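PDB 6WM6: extracellular solute-binding protein, family 5 from Chelativorans sp., which binds EDTA and related aminopolycarboxylates in the periplasm and probably delivers them to an ABC transporter for uptake. Local coordinates for residues W306-L311 against D455-Y460; F411-P416 against L438-N443; N482-N487 against A522-I527; A338-P343 against N419-L424. All coordinates share one frame; numbering follows the deposited sequence. Where two conformers were deposited one is given.

Overall arrangement
One mixed sheet and the helices around it show how contact chemistry changes with place in the fold. Interaction 1, in the buried core, is a strand pair held by regular backbone hydrogen bonds. Interaction 3 is buried as well, but joins a loop to strand 524-537, the neighbour of strand 305-311, by apolar packing alone. Interactions 2 and 4 lie nearer the surface and share helix 416-429: in interaction 2 the loop leading into that helix is bonded to the end of strand 436-439, while in interaction 4 the helix packs on the end of helix 333-340 without a hydrogen bond. Interaction 1 touches all three others; interactions 2 and 3 do not meet.

Interaction 1: W306-L311 against D455-Y460; sequences WYFMGL and DLHLNY. With SO4 (sulfate ion), chain B.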
loop_
_atom_site.group_PDB
_atom_site.type_symbol
_atom_site.label_atom_id
_atom_site.label_comp_id
_atom_site.label_asym_id
_atom_site.label_seq_id
_atom_site.Cartn_x
_atom_site.Cartn_y
_atom_site.Cartn_z
ATOM N N TRP A 306 6.579 3.336 -3.089
ATOM C CA TRP A 306 7.643 4.190 -3.638
ATOM C C TRP A 306 8.644 4.577 -2.554
ATOM O O TRP A 306 8.248 5.005 -1.463
ATOM C CB TRP A 306 7.091 5.418 -4.367
ATOM C CG TRP A 306 6.120 6.272 -3.609
ATOM C CD1 TRP A 306 4.792 6.048 -3.456
ATOM C CD2 TRP A 306 6.386 7.533 -2.952
ATOM N NE1 TRP A 306 4.207 7.066 -2.724
ATOM C CE2 TRP A 306 5.168 7.999 -2.423
ATOM C CE3 TRP A 306 7.541 8.302 -2.766
ATOM C CZ2 TRP A 306 5.054 9.212 -1.726
ATOM C CZ3 TRP A 306 7.420 9.509 -2.073
ATOM C CH2 TRP A 306 6.195 9.947 -1.575
ATOM N N TYR A 307 9.927 4.416 -2.870
ATOM C CA TYR A 307 10.989 4.806 -1.975
ATOM C C TYR A 307 11.049 6.320 -1.856
ATOM O O TYR A 307 10.829 7.058 -2.832
ATOM C CB TYR A 307 12.342 4.357 -2.487
ATOM C CG TYR A 307 12.648 2.899 -2.338
ATOM C CD1 TYR A 307 12.713 2.311 -1.081
ATOM C CD2 TYR A 307 12.910 2.103 -3.448
ATOM C CE1 TYR A 307 12.994 0.977 -0.942
ATOM C CE2 TYR A 307 13.230 0.751 -3.308
ATOM C CZ TYR A 307 13.265 0.217 -2.037
ATOM O OH TYR A 307 13.555 -1.139 -1.895
ATOM N N PHE A 308 11.408 6.776 -0.656
ATOM C CA PHE A 308 11.601 8.181 -0.383
ATOM C C PHE A 308 12.726 8.321 0.633
ATOM O O PHE A 308 13.068 7.377 1.365
ATOM C CB PHE A 308 10.328 8.832 0.172
ATOM C CG PHE A 308 9.896 8.298 1.523
ATOM C CD1 PHE A 308 10.547 8.681 2.678
ATOM C CD2 PHE A 308 8.801 7.443 1.642
ATOM C CE1 PHE A 308 10.134 8.206 3.935
ATOM C CE2 PHE A 308 8.393 6.982 2.890
ATOM C CZ PHE A 308 9.062 7.359 4.027
ATOM N N MET A 309 13.264 9.542 0.721
ATOM C CA MET A 309 14.058 9.964 1.862
ATOM C C MET A 309 13.317 11.109 2.539
ATOM O O MET A 309 13.068 12.155 1.920
ATOM C CB MET A 309 15.445 10.433 1.466
ATOM C CG MET A 309 16.313 10.660 2.703
ATOM S SD MET A 309 17.947 11.314 2.338
ATOM C CE MET A 309 17.540 12.949 1.730
ATOM N N GLY A 310 12.973 10.927 3.805
ATOM C CA GLY A 310 12.368 11.981 4.583
ATOM C C GLY A 310 13.427 12.728 5.378
ATOM O O GLY A 310 14.466 12.174 5.742
ATOM N N LEU A 311 13.162 13.999 5.632
ATOM C CA LEU A 311 14.098 14.894 6.295
ATOM C C LEU A 311 13.384 15.490 7.505
ATOM O O LEU A 311 12.238 15.922 7.407
ATOM C CB LEU A 311 14.587 15.996 5.347
ATOM C CG LEU A 311 15.253 15.500 4.067
ATOM C CD1 LEU A 311 14.229 15.307 2.955
ATOM C CD2 LEU A 311 16.344 16.473 3.604
ATOM N N ASP A 455 17.696 12.248 11.553
ATOM C CA ASP A 455 17.751 13.412 10.677
ATOM C C ASP A 455 17.246 13.125 9.280
ATOM O O ASP A 455 16.561 13.971 8.686
ATOM C CB ASP A 455 19.199 13.920 10.621
ATOM C CG ASP A 455 19.756 14.234 11.986
ATOM O OD1 ASP A 455 19.142 15.073 12.691
ATOM O OD2 ASP A 455 20.753 13.612 12.421
ATOM N N LEU A 456 17.560 11.932 8.753
ATOM C CA LEU A 456 17.135 11.488 7.437
ATOM C C LEU A 456 16.617 10.066 7.596
ATOM O O LEU A 456 17.095 9.308 8.443
ATOM C CB LEU A 456 18.318 11.482 6.463
ATOM C CG LEU A 456 19.052 12.820 6.277
ATOM C CD1 LEU A 456 20.343 12.592 5.470
ATOM C CD2 LEU A 456 18.179 13.820 5.580
ATOM N N HIS A 457 15.614 9.708 6.801
ATOM C CA HIS A 457 15.010 8.373 6.906
ATOM C C HIS A 457 14.607 7.873 5.525
ATOM O O HIS A 457 13.870 8.562 4.815
ATOM C CB HIS A 457 13.782 8.395 7.827
ATOM C CG HIS A 457 13.140 7.062 8.043
ATOM N ND1 HIS A 457 13.695 6.099 8.843
ATOM C CD2 HIS A 457 11.999 6.526 7.543
ATOM C CE1 HIS A 457 12.910 5.032 8.857
ATOM N NE2 HIS A 457 11.867 5.270 8.087
ATOM N N LEU A 458 15.101 6.688 5.142
ATOM C CA LEU A 458 14.747 6.050 3.881
ATOM C C LEU A 458 13.718 4.969 4.143
ATOM O O LEU A 458 13.926 4.100 4.979
ATOM C CB LEU A 458 15.978 5.399 3.252
ATOM C CG LEU A 458 17.021 6.273 2.613
ATOM C CD1 LEU A 458 18.304 5.483 2.404
ATOM C CD2 LEU A 458 16.518 6.792 1.279
ATOM N N ASN A 459 12.610 5.029 3.424
ATOM C CA ASN A 459 11.529 4.046 3.593
ATOM C C ASN A 459 10.669 4.124 2.330
ATOM O O ASN A 459 11.099 4.664 1.303
ATOM C CB ASN A 459 10.770 4.345 4.901
ATOM C CG ASN A 459 10.158 3.125 5.548
ATOM O OD1 ASN A 459 9.636 2.228 4.881
ATOM N ND2 ASN A 459 10.197 3.097 6.877
ATOM N N TYR A 460 9.455 3.576 2.404
ATOM C CA TYR A 460 8.526 3.676 1.289
ATOM C C TYR A 460 7.134 4.052 1.794
ATOM O O TYR A 460 6.770 3.736 2.932
ATOM C CB TYR A 460 8.450 2.380 0.446
ATOM C CG TYR A 460 7.850 1.181 1.165
ATOM C CD1 TYR A 460 6.469 0.953 1.187
ATOM C CD2 TYR A 460 8.654 0.283 1.842
ATOM C CE1 TYR A 460 5.929 -0.135 1.859
ATOM C CE2 TYR A 460 8.110 -0.812 2.510
ATOM C CZ TYR A 460 6.753 -0.995 2.511
ATOM O OH TYR A 460 6.216 -2.088 3.200
HETATM S S SO4 B . 2.796 -3.224 4.474
HETATM O O1 SO4 B . 1.672 -3.918 3.841
HETATM O O2 SO4 B . 3.707 -4.206 5.036
HETATM O O3 SO4 B . 3.505 -2.397 3.459
HETATM O O4 SO4 B . 2.282 -2.366 5.536
#
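Over one face of the Phe308 ring, offset toward the rim, lies the backbone O of Asn459, while Gly310 N sits in plane at the ring edge. The ring reaches the partner strand because its CG is tucked between the backbone N and the carbonyl carbon (chi1 65°). There it runs side by side with Asn459, CZ 3.6 Å from Asn459 CB and the ring and amide planes 24° apart; Phe461 stacks on the same ring. From the other side of the sheet Tyr307 turns an edge to Asn459 O, its CD1 3.7 Å away. Tyr460 presents its edge to a sulfate, probably from the crystallisation liquor, with OH 2.7 Å from O3; Ala71 N also binds this ion. The backbones form an antiparallel pair within the mixed sheet of a periplasmic binding protein, with Phe308-Asn459 and Gly310-His457 as the hydrogen-bonded pairs. Gly310 N to His457 O is short, at 2.7 Å. Both ends of the Asn459 amide are used: OD1 accepts from Tyr460 N, and ND2 donates to His457 NE2 over 3.0 Å in a nearly straight bond (166°). With His457 ND1 bonded to Ser410, the imidazole is fixed in rotation too. On the face carrying Met309, Leu456 CD2 packs 3.7 Å from Leu311 CG, and Leu458 CD2 lies 3.8 Å from Met309 CB, beneath helices 321-330 and 416-429.

Interaction 2: F411-P416 against L438-N443; sequences FPPGYP and LLTGPN
Two first torsions bring Phe411 and Thr440 together. Phe411 has CG wedged between its backbone N and carbonyl carbon (chi1 48°), which carries the ring toward strand 436-439; in Thr440 the hydroxyl points opposite the backbone N (chi1 -171°), within 2.7 Å of Phe411 O. OG1 donates this hydrogen bond from a position tilted out of the carbonyl plane. The backbone of Thr440 places CB over the face of the phenyl ring, a CH-pi contact with CB 4.1 Å from the ring centroid. Leu439 O lies over that face too, near the rim, and also accepts Phe411 N at 3.0 Å, almost along the C=O axis though bent at the hydrogen (141°). The ring edge goes to Leu438, whose CB is 4.2 Å from Phe411 CE1. Beyond the bonded pair, Pro413 CD rests 3.3 Å from Gly441 O; Gly441 itself has a positive phi that suits a residue without CB. The contact extends the parallel pairing of strands 407-410 and 436-439, joined through helix 416-429 in a beta-alpha-beta crossover. Ala422 of that helix packs on Phe411, and Leu458 of strand 456-462 packs against Phe411 at CB, the root of the side chain.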
loop_
_atom_site.group_PDB
_atom_site.type_symbol
_atom_site.label_atom_id
_atom_site.label_comp_id
_atom_site.label_asym_id
_atom_site.label_seq_id
_atom_site.Cartn_x
_atom_site.Cartn_y
_atom_site.Cartn_z
ATOM N N PHE A 411 16.882 3.537 8.334
ATOM C CA PHE A 411 16.068 2.838 7.352
ATOM C C PHE A 411 15.710 1.470 7.913
ATOM O O PHE A 411 16.491 0.882 8.662
ATOM C CB PHE A 411 16.809 2.701 6.015
ATOM C CG PHE A 411 18.214 2.196 6.131
ATOM C CD1 PHE A 411 19.248 3.091 6.353
ATOM C CD2 PHE A 411 18.501 0.852 6.012
ATOM C CE1 PHE A 411 20.547 2.649 6.453
ATOM C CE2 PHE A 411 19.814 0.398 6.118
ATOM C CZ PHE A 411 20.832 1.306 6.333
ATOM N N PRO A 412 14.533 0.951 7.582
ATOM C CA PRO A 412 14.099 -0.337 8.128
ATOM C C PRO A 412 14.849 -1.475 7.463
ATOM O O PRO A 412 15.367 -1.330 6.345
ATOM C CB PRO A 412 12.606 -0.364 7.768
ATOM C CG PRO A 412 12.515 0.431 6.500
ATOM C CD PRO A 412 13.530 1.551 6.680
ATOM N N PRO A 413 14.907 -2.636 8.098
ATOM C CA PRO A 413 15.536 -3.798 7.460
ATOM C C PRO A 413 14.621 -4.439 6.425
ATOM O O PRO A 413 13.421 -4.170 6.360
ATOM C CB PRO A 413 15.785 -4.751 8.634
ATOM C CG PRO A 413 14.735 -4.399 9.631
ATOM C CD PRO A 413 14.457 -2.913 9.473
ATOM N N GLY A 414 15.234 -5.257 5.573
ATOM C CA GLY A 414 14.518 -6.039 4.590
ATOM C C GLY A 414 14.464 -5.468 3.192
ATOM O O GLY A 414 13.779 -6.045 2.336
ATOM N N TYR A 415 15.165 -4.367 2.921
ATOM C CA TYR A 415 15.146 -3.704 1.616
ATOM C C TYR A 415 16.582 -3.412 1.216
ATOM O O TYR A 415 17.118 -2.334 1.512
ATOM C CB TYR A 415 14.274 -2.452 1.654
ATOM C CG TYR A 415 12.841 -2.823 1.930
ATOM C CD1 TYR A 415 11.980 -3.147 0.886
ATOM C CD2 TYR A 415 12.370 -2.934 3.226
ATOM C CE1 TYR A 415 10.684 -3.531 1.126
ATOM C CE2 TYR A 415 11.068 -3.325 3.477
ATOM C CZ TYR A 415 10.234 -3.616 2.417
ATOM O OH TYR A 415 8.929 -4.005 2.654
ATOM N N PRO A 416 17.238 -4.353 0.536
ATOM C CA PRO A 416 18.642 -4.126 0.135
ATOM C C PRO A 416 18.843 -2.844 -0.651
ATOM O O PRO A 416 19.881 -2.185 -0.515
ATOM C CB PRO A 416 18.978 -5.376 -0.692
ATOM C CG PRO A 416 18.011 -6.418 -0.239
ATOM C CD PRO A 416 16.759 -5.704 0.167
ATOM N N LEU A 438 24.801 5.489 9.577
ATOM C CA LEU A 438 23.750 4.669 8.990
ATOM C C LEU A 438 23.181 3.757 10.069
ATOM O O LEU A 438 23.926 3.012 10.705
ATOM C CB LEU A 438 24.300 3.851 7.823
ATOM C CG LEU A 438 24.894 4.688 6.683
ATOM C CD1 LEU A 438 25.270 3.806 5.498
ATOM C CD2 LEU A 438 23.951 5.797 6.239
ATOM N N LEU A 439 21.865 3.840 10.286
ATOM C CA LEU A 439 21.193 3.162 11.387
ATOM C C LEU A 439 20.037 2.323 10.882
ATOM O O LEU A 439 19.255 2.764 10.035
ATOM C CB LEU A 439 20.689 4.183 12.414
ATOM C CG LEU A 439 21.777 5.127 12.917
ATOM C CD1 LEU A 439 21.146 6.341 13.585
ATOM C CD2 LEU A 439 22.735 4.436 13.879
ATOM N N THR A 440 19.897 1.121 11.425
ATOM C CA THR A 440 18.841 0.224 10.961
ATOM C C THR A 440 18.442 -0.692 12.115
ATOM O O THR A 440 18.638 -0.351 13.285
ATOM C CB THR A 440 19.291 -0.480 9.669
ATOM O OG1 THR A 440 18.192 -1.211 9.084
ATOM C CG2 THR A 440 20.456 -1.426 9.948
ATOM N N GLY A 441 17.831 -1.813 11.782
ATOM C CA GLY A 441 17.313 -2.731 12.782
ATOM C C GLY A 441 15.829 -2.528 13.033
ATOM O O GLY A 441 15.182 -1.662 12.439
ATOM N N PRO A 442 15.259 -3.323 13.941
ATOM C CA PRO A 442 13.804 -3.261 14.156
ATOM C C PRO A 442 13.315 -1.965 14.770
ATOM O O PRO A 442 12.122 -1.659 14.653
ATOM C CB PRO A 442 13.536 -4.448 15.095
ATOM C CG PRO A 442 14.824 -4.604 15.846
ATOM C CD PRO A 442 15.913 -4.291 14.843
ATOM N N ASN A 443 14.176 -1.200 15.436
ATOM C CA ASN A 443 13.780 0.088 15.985
ATOM C C ASN A 443 13.890 1.224 14.970
ATOM O O ASN A 443 13.580 2.370 15.308
ATOM C CB ASN A 443 14.617 0.422 17.228
ATOM C CG ASN A 443 14.210 -0.398 18.444
ATOM O OD1 ASN A 443 13.024 -0.606 18.698
ATOM N ND2 ASN A 443 15.196 -0.864 19.197
#

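Interaction 3: N482-N487 against A522-I527; sequences NYFGFN and AALFPI
Ala523, the second residue beyond helix 504-521, begins the contact with both its methyl group and its carbonyl. The methyl lies over one face of the Phe486 ring, CB to CZ 4.0 Å, and also within 4.1 Å of Phe484 CB. The carbonyl O comes to 3.4 Å from Phe484 CB, a packing contact rather than a hydrogen bond. Leu524 follows with two different surfaces. Its CB stands in plane at the edge of the Phe486 ring, 3.9 Å from CZ, and the two side chains cross at about a right angle. Further out, CG turned opposite the backbone N (chi1 -174°) sends CD1 to Phe484, where it meets CD2 at 4.0 Å obliquely, neither squarely over the face nor at the edge. Pairing with strand 305-311 begins at Ala523, whose backbone bonds to Leu311, and continues through Phe525 and Ile527. Phe484 and Phe486 are presented by a loop that Asn482 holds from within: OD1 accepts Phe486 N at 3.0 Å on a lone pair, with Gly485 N a weaker partner, and ND2 donates to Phe486 O at 2.9 Å as well as to Leu476 O. The loop between helices 467-474 and 489-499 is thus laid against the start of strand 524-537, with Phe475 edge-to-face on Phe486, Tyr521 at the end of helix 504-521 beside it, and His457 of strand 456-462 against Phe484.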
loop_
_atom_site.group_PDB
_atom_site.type_symbol
_atom_site.label_atom_id
_atom_site.label_comp_id
_atom_site.label_asym_id
_atom_site.label_seq_id
_atom_site.Cartn_x
_atom_site.Cartn_y
_atom_site.Cartn_z
ATOM N N ASN A 482 2.610 11.821 9.145
ATOM C CA ASN A 482 3.322 13.084 8.882
ATOM C C ASN A 482 4.590 13.074 9.732
ATOM O O ASN A 482 4.737 13.801 10.716
ATOM C CB ASN A 482 2.474 14.312 9.183
ATOM C CG ASN A 482 3.146 15.617 8.795
ATOM O OD1 ASN A 482 4.262 15.653 8.262
ATOM N ND2 ASN A 482 2.449 16.713 9.044
ATOM N N TYR A 483 5.527 12.217 9.332
ATOM C CA TYR A 483 6.752 12.017 10.101
ATOM C C TYR A 483 7.751 13.147 9.965
ATOM O O TYR A 483 8.592 13.326 10.840
ATOM C CB TYR A 483 7.438 10.738 9.620
ATOM C CG TYR A 483 6.582 9.502 9.664
ATOM C CD1 TYR A 483 6.131 9.015 10.877
ATOM C CD2 TYR A 483 6.241 8.820 8.516
ATOM C CE1 TYR A 483 5.349 7.871 10.945
ATOM C CE2 TYR A 483 5.450 7.670 8.572
ATOM C CZ TYR A 483 5.014 7.217 9.795
ATOM O OH TYR A 483 4.225 6.078 9.886
ATOM N N PHE A 484 7.679 13.909 8.880
ATOM C CA PHE A 484 8.746 14.839 8.516
ATOM C C PHE A 484 8.357 16.288 8.716
ATOM O O PHE A 484 9.160 17.175 8.430
ATOM C CB PHE A 484 9.238 14.508 7.105
ATOM C CG PHE A 484 9.514 13.031 6.968
ATOM C CD1 PHE A 484 10.457 12.451 7.771
ATOM C CD2 PHE A 484 8.763 12.237 6.121
ATOM C CE1 PHE A 484 10.689 11.089 7.736
ATOM C CE2 PHE A 484 8.994 10.863 6.050
ATOM C CZ PHE A 484 9.965 10.296 6.888
ATOM N N GLY A 485 7.167 16.547 9.262
ATOM C CA GLY A 485 6.867 17.854 9.802
ATOM C C GLY A 485 6.235 18.858 8.862
ATOM O O GLY A 485 6.420 20.056 9.055
ATOM N N PHE A 486 5.477 18.407 7.861
ATOM C CA PHE A 486 4.704 19.348 7.055
ATOM C C PHE A 486 3.734 20.073 7.972
ATOM O O PHE A 486 3.135 19.480 8.879
ATOM C CB PHE A 486 3.976 18.640 5.911
ATOM C CG PHE A 486 4.907 18.129 4.839
ATOM C CD1 PHE A 486 5.368 18.966 3.839
ATOM C CD2 PHE A 486 5.334 16.826 4.864
ATOM C CE1 PHE A 486 6.243 18.501 2.871
ATOM C CE2 PHE A 486 6.204 16.349 3.907
ATOM C CZ PHE A 486 6.660 17.203 2.912
ATOM N N ASN A 487 3.640 21.383 7.784
ATOM C CA ASN A 487 2.852 22.231 8.674
ATOM C C ASN A 487 2.426 23.451 7.885
ATOM O O ASN A 487 3.062 24.516 7.962
ATOM C CB ASN A 487 3.654 22.585 9.928
ATOM C CG ASN A 487 2.856 23.436 10.897
ATOM O OD1 ASN A 487 1.718 23.800 10.620
ATOM N ND2 ASN A 487 3.452 23.756 12.037
ATOM N N ALA A 522 10.747 20.746 1.027
ATOM C CA ALA A 522 11.941 19.908 0.981
ATOM C C ALA A 522 12.103 19.015 2.209
ATOM O O ALA A 522 13.217 18.779 2.679
ATOM C CB ALA A 522 13.200 20.748 0.744
ATOM N N ALA A 523 10.995 18.491 2.733
ATOM C CA ALA A 523 11.025 17.516 3.815
ATOM C C ALA A 523 10.797 16.082 3.345
ATOM O O ALA A 523 10.903 15.143 4.153
ATOM C CB ALA A 523 10.009 17.880 4.911
ATOM N N LEU A 524 10.509 15.883 2.071
ATOM C CA LEU A 524 10.230 14.540 1.541
ATOM C C LEU A 524 10.733 14.478 0.103
ATOM O O LEU A 524 10.275 15.238 -0.767
ATOM C CB LEU A 524 8.740 14.217 1.640
ATOM C CG LEU A 524 8.331 12.800 1.263
ATOM C CD1 LEU A 524 8.974 11.791 2.171
ATOM C CD2 LEU A 524 6.801 12.694 1.343
ATOM N N PHE A 525 11.694 13.591 -0.132
ATOM C CA PHE A 525 12.353 13.432 -1.434
ATOM C C PHE A 525 11.950 12.104 -2.047
ATOM O O PHE A 525 12.345 11.053 -1.533
ATOM C CB PHE A 525 13.867 13.475 -1.194
ATOM C CG PHE A 525 14.721 13.285 -2.428
ATOM C CD1 PHE A 525 14.941 14.321 -3.321
ATOM C CD2 PHE A 525 15.376 12.086 -2.652
ATOM C CE1 PHE A 525 15.772 14.160 -4.413
ATOM C CE2 PHE A 525 16.179 11.911 -3.771
ATOM C CZ PHE A 525 16.388 12.955 -4.649
ATOM N N PRO A 526 11.140 12.117 -3.096
ATOM C CA PRO A 526 10.746 10.858 -3.739
ATOM C C PRO A 526 11.882 10.324 -4.586
ATOM O O PRO A 526 12.654 11.093 -5.170
ATOM C CB PRO A 526 9.553 11.275 -4.614
ATOM C CG PRO A 526 9.878 12.721 -5.023
ATOM C CD PRO A 526 10.659 13.304 -3.841
ATOM N N ILE A 527 11.963 8.993 -4.674
ATOM C CA ILE A 527 13.061 8.314 -5.373
ATOM C C ILE A 527 12.504 7.542 -6.574
ATOM O O ILE A 527 12.543 8.027 -7.705
ATOM C CB ILE A 527 13.896 7.486 -4.388
ATOM C CG1 ILE A 527 14.487 8.396 -3.291
ATOM C CG2 ILE A 527 15.018 6.762 -5.113
ATOM C CD1 ILE A 527 15.122 7.664 -2.118
#

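Interaction 4: A338-P343 against N419-L424; sequences AKTADP and NDMARL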
loop_
_atom_site.group_PDB
_atom_site.type_symbol
_atom_site.label_atom_id
_atom_site.label_comp_id
_atom_site.label_asym_id
_atom_site.label_seq_id
_atom_site.Cartn_x
_atom_site.Cartn_y
_atom_site.Cartn_z
ATOM N N ALA A 338 20.734 4.463 -11.418
ATOM C CA ALA A 338 21.668 3.718 -12.258
ATOM C C ALA A 338 22.370 2.610 -11.491
ATOM O O ALA A 338 22.670 1.547 -12.066
ATOM C CB ALA A 338 22.724 4.657 -12.849
ATOM N N LYS A 339 22.628 2.819 -10.203
ATOM C CA LYS A 339 23.348 1.836 -9.410
ATOM C C LYS A 339 22.459 0.781 -8.778
ATOM O O LYS A 339 22.929 -0.325 -8.487
ATOM C CB LYS A 339 24.130 2.544 -8.292
ATOM C CG LYS A 339 25.197 3.510 -8.758
ATOM C CD LYS A 339 26.506 2.798 -9.017
ATOM C CE LYS A 339 27.639 3.794 -9.262
ATOM N NZ LYS A 339 27.458 4.556 -10.527
ATOM N N THR A 340 21.175 1.071 -8.544
ATOM C CA THR A 340 20.328 0.203 -7.755
ATOM C C THR A 340 19.146 -0.403 -8.499
ATOM O O THR A 340 18.573 -1.383 -8.009
ATOM C CB THR A 340 19.778 0.946 -6.518
ATOM O OG1 THR A 340 18.998 2.071 -6.959
ATOM C CG2 THR A 340 20.904 1.429 -5.634
ATOM N N ALA A 341 18.722 0.181 -9.610
ATOM C CA ALA A 341 17.587 -0.317 -10.381
ATOM C C ALA A 341 17.973 -0.631 -11.816
ATOM O O ALA A 341 17.649 -1.721 -12.317
ATOM C CB ALA A 341 16.437 0.710 -10.368
ATOM N N ASP A 342 18.660 0.288 -12.490
ATOM C CA ASP A 342 18.889 0.143 -13.923
ATOM C C ASP A 342 19.637 -1.135 -14.312
ATOM O O ASP A 342 19.444 -1.590 -15.455
ATOM C CB ASP A 342 19.630 1.360 -14.498
ATOM C CG ASP A 342 18.839 2.667 -14.398
ATOM O OD1 ASP A 342 17.627 2.626 -14.098
ATOM O OD2 ASP A 342 19.457 3.721 -14.644
ATOM N N PRO A 343 20.489 -1.732 -13.477
ATOM C CA PRO A 343 21.199 -2.939 -13.934
ATOM C C PRO A 343 20.287 -4.117 -14.225
ATOM O O PRO A 343 20.684 -5.003 -14.994
ATOM C CB PRO A 343 22.163 -3.240 -12.781
ATOM C CG PRO A 343 22.424 -1.915 -12.167
ATOM C CD PRO A 343 21.062 -1.217 -12.217
ATOM N N ASN A 419 19.492 0.026 1.745
ATOM C CA ASN A 419 20.840 0.022 2.304
ATOM C C ASN A 419 21.836 0.601 1.305
ATOM O O ASN A 419 22.669 1.443 1.652
ATOM C CB ASN A 419 21.235 -1.406 2.692
ATOM C CG ASN A 419 22.422 -1.446 3.635
ATOM O OD1 ASN A 419 23.328 -0.622 3.549
ATOM N ND2 ASN A 419 22.413 -2.406 4.549
ATOM N N ASP A 420 21.746 0.168 0.045
ATOM C CA ASP A 420 22.660 0.672 -0.977
ATOM C C ASP A 420 22.460 2.162 -1.205
ATOM O O ASP A 420 23.426 2.913 -1.371
ATOM C CB ASP A 420 22.452 -0.104 -2.285
ATOM C CG ASP A 420 22.803 -1.576 -2.166
ATOM O OD1 ASP A 420 23.591 -1.932 -1.271
ATOM O OD2 ASP A 420 22.293 -2.375 -2.978
ATOM N N MET A 421 21.213 2.619 -1.209
ATOM C CA MET A 421 20.974 4.038 -1.437
ATOM C C MET A 421 21.477 4.890 -0.279
ATOM O O MET A 421 21.946 6.003 -0.502
ATOM C CB MET A 421 19.496 4.288 -1.783
ATOM C CG MET A 421 19.168 3.805 -3.216
ATOM S SD MET A 421 17.563 4.320 -3.880
ATOM C CE MET A 421 16.598 3.844 -2.425
ATOM N N ALA A 422 21.395 4.385 0.952
ATOM C CA ALA A 422 21.896 5.154 2.081
ATOM C C ALA A 422 23.392 5.393 1.942
ATOM O O ALA A 422 23.891 6.483 2.251
ATOM C CB ALA A 422 21.600 4.407 3.390
ATOM N N ARG A 423 24.133 4.379 1.478
ATOM C CA ARG A 423 25.568 4.560 1.275
ATOM C C ARG A 423 25.845 5.528 0.132
ATOM O O ARG A 423 26.759 6.351 0.210
ATOM C CB ARG A 423 26.229 3.209 1.009
ATOM C CG ARG A 423 26.209 2.271 2.205
ATOM C CD ARG A 423 26.990 1.001 1.912
ATOM N NE ARG A 423 27.014 0.094 3.056
ATOM C CZ ARG A 423 27.881 0.172 4.064
ATOM N NH1 ARG A 423 27.822 -0.706 5.055
ATOM N NH2 ARG A 423 28.803 1.128 4.085
ATOM N N LEU A 424 25.075 5.423 -0.955
ATOM C CA LEU A 424 25.263 6.359 -2.062
ATOM C C LEU A 424 24.976 7.794 -1.647
ATOM O O LEU A 424 25.724 8.718 -2.008
ATOM C CB LEU A 424 24.357 5.954 -3.220
ATOM C CG LEU A 424 24.795 4.655 -3.904
ATOM C CD1 LEU A 424 23.711 4.116 -4.822
ATOM C CD2 LEU A 424 26.086 4.918 -4.672
#
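Thr340, the last residue of helix 333-340, touches Asp420, Met421 and Leu424 of helix 416-429. Its CB points toward that helix and forks there into two branches of unlike character. The methyl branch, CG2, makes the closest contacts: it stands opposite the carbonyl carbon and fits among three side chains, 4.0 Å from Asp420 CB, 3.8 Å from Met421 CG and 4.0 Å from Leu424 CD1. Thr340 crosses Met421 at about a right angle, whereas it slides past Leu424 in the opposite direction. Met421 was modelled in two conformers, so the details of its share are less certain. The other branch, OG1, lies between the backbone N and the carbonyl carbon (chi1 61°), a position from which it hydrogen-bonds to Leu336 O of its own helix and to Tyr528 OH of strand 524-537; it also packs 4.1 Å from Met421 SD. Lys339 widens the contact with the root of its side chain, CB lying 3.8 Å from Leu424 CD1, while the bent chain carries NZ off to a salt bridge with Asp335. Leu424 CD1 therefore serves both neighbours, reaching the pair of residues that close helix 333-340. With the closest touches all between carbons and no hydrogen bond crossing between the segments, the fit depends on shape and dispersion, and the polar ends of Thr340 and Lys339 find their partners elsewhere.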